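Local coordinates for annexin B22 (Schistosoma mansoni, PDB 4MDU), which binds acidic phospholipid membranes in a calcium-dependent manner, aggregates liposomes when calcium is present, and may help keep the parasite's tegument structurally intact, at residues B[212-217]-B[246-251]. Numbering follows the deposited sequence.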
ATOM      1  N   HIS B 212      34.096  -6.609  -2.923  1.00 36.52           N
ATOM      2  CA  HIS B 212      33.747  -6.942  -4.299  1.00 40.37           C
ATOM      3  C   HIS B 212      33.363  -8.411  -4.438  1.00 40.20           C
ATOM      4  O   HIS B 212      32.421  -8.765  -5.155  1.00 42.54           O
ATOM      5  CB  HIS B 212      34.899  -6.555  -5.233  1.00 52.12           C
ATOM      6  CG  HIS B 212      35.239  -5.094  -5.182  1.00 62.45           C
ATOM      7  ND1 HIS B 212      34.783  -4.189  -6.120  1.00 68.43           N
ATOM      8  CD2 HIS B 212      35.964  -4.377  -4.290  1.00 64.20           C
ATOM      9  CE1 HIS B 212      35.222  -2.980  -5.813  1.00 64.61           C
ATOM     10  NE2 HIS B 212      35.940  -3.065  -4.706  1.00 65.81           N
ATOM     11  N   GLU B 213      34.074  -9.261  -3.713  1.00 35.17           N
ATOM     12  CA  GLU B 213      33.849 -10.696  -3.783  1.00 37.58           C
ATOM     13  C   GLU B 213      32.489 -11.071  -3.172  1.00 35.65           C
ATOM     14  O   GLU B 213      31.755 -11.910  -3.701  1.00 37.40           O
ATOM     15  CB  GLU B 213      35.015 -11.422  -3.090  1.00 40.05           C
ATOM     16  CG  GLU B 213      34.897 -12.926  -3.022  1.00 42.86           C
ATOM     17  CD  GLU B 213      35.984 -13.550  -2.152  1.00 56.95           C
ATOM     18  OE1 GLU B 213      37.001 -12.877  -1.867  1.00 51.92           O
ATOM     19  OE2 GLU B 213      35.812 -14.716  -1.744  1.00 68.89           O
ATOM     20  N   LEU B 214      32.147 -10.432  -2.062  1.00 34.21           N
ATOM     21  CA  LEU B 214      30.833 -10.625  -1.446  1.00 38.00           C
ATOM     22  C   LEU B 214      29.704 -10.140  -2.362  1.00 36.64           C
ATOM     23  O   LEU B 214      28.660 -10.786  -2.476  1.00 39.08           O
ATOM     24  CB  LEU B 214      30.770  -9.896  -0.098  1.00 37.48           C
ATOM     25  CG  LEU B 214      29.395  -9.835   0.563  1.00 39.22           C
ATOM     26  CD1 LEU B 214      28.823 -11.245   0.749  1.00 48.63           C
ATOM     27  CD2 LEU B 214      29.497  -9.105   1.901  1.00 30.15           C
ATOM     28  N   ALA B 215      29.912  -8.995  -3.004  1.00 27.45           N
ATOM     29  CA  ALA B 215      28.898  -8.438  -3.910  1.00 30.71           C
ATOM     30  C   ALA B 215      28.635  -9.379  -5.082  1.00 39.34           C
ATOM     31  O   ALA B 215      27.487  -9.611  -5.454  1.00 32.30           O
ATOM     32  CB  ALA B 215      29.324  -7.074  -4.411  1.00 31.22           C
ATOM     33  N   GLU B 216      29.701  -9.941  -5.653  1.00 44.68           N
ATOM     34  CA  GLU B 216      29.543 -10.875  -6.766  1.00 48.84           C
ATOM     35  C   GLU B 216      28.730 -12.094  -6.337  1.00 41.29           C
ATOM     36  O   GLU B 216      27.791 -12.508  -7.019  1.00 44.25           O
ATOM     37  CB  GLU B 216      30.901 -11.333  -7.302  1.00 54.99           C
ATOM     38  CG  GLU B 216      31.761 -10.236  -7.879  1.00 57.08           C
ATOM     39  CD  GLU B 216      33.030 -10.783  -8.508  1.00 60.70           C
ATOM     40  OE1 GLU B 216      33.988 -11.095  -7.764  1.00 56.57           O
ATOM     41  OE2 GLU B 216      33.060 -10.907  -9.749  1.00 67.57           O
ATOM     42  N   ALA B 217      29.110 -12.669  -5.205  1.00 33.62           N
ATOM     43  CA  ALA B 217      28.400 -13.816  -4.661  1.00 36.12           C
ATOM     44  C   ALA B 217      26.955 -13.454  -4.326  1.00 42.73           C
ATOM     45  O   ALA B 217      26.029 -14.234  -4.570  1.00 46.50           O
ATOM     46  CB  ALA B 217      29.116 -14.336  -3.429  1.00 37.72           C
ATOM     47  N   PRO B 246      24.692   0.178   3.308  1.00 35.13           N
ATOM     48  CA  PRO B 246      24.285   0.899   2.101  1.00 36.05           C
ATOM     49  C   PRO B 246      25.401   0.882   1.055  1.00 25.38           C
ATOM     50  O   PRO B 246      25.124   0.723  -0.131  1.00 26.26           O
ATOM     51  CB  PRO B 246      24.017   2.319   2.617  1.00 35.17           C
ATOM     52  CG  PRO B 246      23.697   2.121   4.077  1.00 34.60           C
ATOM     53  CD  PRO B 246      24.625   1.025   4.511  1.00 28.51           C
ATOM     54  N   TYR B 247      26.648   0.994   1.494  1.00 28.09           N
ATOM     55  CA  TYR B 247      27.786   0.997   0.565  1.00 32.61           C
ATOM     56  C   TYR B 247      27.923  -0.320  -0.205  1.00 38.61           C
ATOM     57  O   TYR B 247      28.044  -0.319  -1.441  1.00 32.58           O
ATOM     58  CB  TYR B 247      29.066   1.390   1.302  1.00 31.22           C
ATOM     59  CG  TYR B 247      28.812   2.545   2.248  1.00 34.39           C
ATOM     60  CD1 TYR B 247      28.745   3.850   1.775  1.00 35.82           C
ATOM     61  CD2 TYR B 247      28.587   2.327   3.602  1.00 26.98           C
ATOM     62  CE1 TYR B 247      28.477   4.910   2.626  1.00 34.61           C
ATOM     63  CE2 TYR B 247      28.323   3.378   4.459  1.00 31.04           C
ATOM     64  CZ  TYR B 247      28.265   4.672   3.960  1.00 29.62           C
ATOM     65  OH  TYR B 247      27.999   5.726   4.797  1.00 29.00           O
ATOM     66  N   GLN B 248      27.859  -1.437   0.522  1.00 30.43           N
ATOM     67  CA  GLN B 248      27.894  -2.774  -0.083  1.00 21.16           C
ATOM     68  C   GLN B 248      26.738  -3.015  -1.062  1.00 32.01           C
ATOM     69  O   GLN B 248      26.937  -3.644  -2.108  1.00 33.21           O
ATOM     70  CB  GLN B 248      27.884  -3.853   1.011  1.00 28.85           C
ATOM     71  CG  GLN B 248      28.013  -5.285   0.496  1.00 27.31           C
ATOM     72  CD  GLN B 248      29.351  -5.551  -0.175  1.00 28.80           C
ATOM     73  OE1 GLN B 248      30.356  -4.907   0.132  1.00 30.92           O
ATOM     74  NE2 GLN B 248      29.362  -6.485  -1.114  1.00 28.53           N
ATOM     75  N   LEU B 249      25.535  -2.528  -0.720  1.00 24.42           N
ATOM     76  CA  LEU B 249      24.355  -2.708  -1.570  1.00 25.33           C
ATOM     77  C   LEU B 249      24.548  -1.998  -2.892  1.00 27.76           C
ATOM     78  O   LEU B 249      24.201  -2.508  -3.958  1.00 30.07           O
ATOM     79  CB  LEU B 249      23.107  -2.141  -0.905  1.00 30.44           C
ATOM     80  CG  LEU B 249      22.156  -3.170  -0.337  1.00 35.39           C
ATOM     81  CD1 LEU B 249      20.922  -2.488   0.217  1.00 27.33           C
ATOM     82  CD2 LEU B 249      21.801  -4.152  -1.423  1.00 36.07           C
ATOM     83  N   TYR B 250      25.094  -0.797  -2.811  1.00 33.49           N
ATOM     84  CA  TYR B 250      25.374  -0.045  -4.008  1.00 29.64           C
ATOM     85  C   TYR B 250      26.305  -0.837  -4.923  1.00 32.07           C
ATOM     86  O   TYR B 250      25.976  -1.117  -6.083  1.00 30.17           O
ATOM     87  CB  TYR B 250      25.992   1.295  -3.667  1.00 31.30           C
ATOM     88  CG  TYR B 250      26.269   2.073  -4.914  1.00 43.03           C
ATOM     89  CD1 TYR B 250      25.228   2.644  -5.636  1.00 48.21           C
ATOM     90  CD2 TYR B 250      27.553   2.204  -5.399  1.00 43.48           C
ATOM     91  CE1 TYR B 250      25.465   3.353  -6.799  1.00 53.18           C
ATOM     92  CE2 TYR B 250      27.803   2.912  -6.563  1.00 54.63           C
ATOM     93  CZ  TYR B 250      26.754   3.485  -7.258  1.00 58.06           C
ATOM     94  OH  TYR B 250      26.998   4.191  -8.417  1.00 63.48           O
ATOM     95  N   LEU B 251      27.466  -1.209  -4.400  1.00 30.33           N
ATOM     96  CA  LEU B 251      28.368  -2.066  -5.161  1.00 29.21           C
ATOM     97  C   LEU B 251      27.619  -3.264  -5.735  1.00 32.95           C
ATOM     98  O   LEU B 251      27.792  -3.607  -6.906  1.00 34.79           O
ATOM     99  CB  LEU B 251      29.529  -2.547  -4.303  1.00 32.26           C
ATOM    100  CG  LEU B 251      30.500  -3.488  -5.019  1.00 37.68           C
ATOM    101  CD1 LEU B 251      31.157  -2.766  -6.201  1.00 38.96           C
ATOM    102  CD2 LEU B 251      31.547  -4.034  -4.035  1.00 35.89           C
TER
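Gln248 meets the first turn of helix 212-224 with its carboxamide, reaching between Leu214 and Ala215. The side chain leaves its own helix with CG anti to the backbone N (chi1 -176°) and then bends at the next bond, which carries the amide across to the neighbouring helix. Its NE2 lies 3.2 Å from Ala215 N, but both are donors and do not bond to each other; the same NE2 touches Ala215 CB at 3.3 Å and Leu214 CG at 3.7 Å. Leu214 crosses the glutamine obliquely, its CD2 4.1 Å from the carboxamide carbon CD of Gln248. The polar end is held by the residue preceding the helix: OE1 of this buried glutamine accepts a hydrogen bond from Asn211 N, while Asn211 OD1 takes the N-H of Leu214, so one asparagine ties Gln248 to the helix start.

One turn on, Leu251 supplies the apolar half of the contact. Its CD2 lies 3.8 Å from Ala215 CB and 3.7 Å from His212 CA. The same methyl sits over one face of the His212 imidazole, 4.1 Å from the ring centroid and 20° off the ring normal, a CH-pi contact displaced toward the rim, with CD1 beside His212 ND1. The segment axes come within 9.4 Å at a crossing angle of -60°, with Ala215 in the interface; its CB also touches Thr252 and Ile255 along helix 246-260. The packing joins the first and third helices of the predicted third annexin repeat, in whose five-helix fold the third helix runs across the bundle formed by the other four.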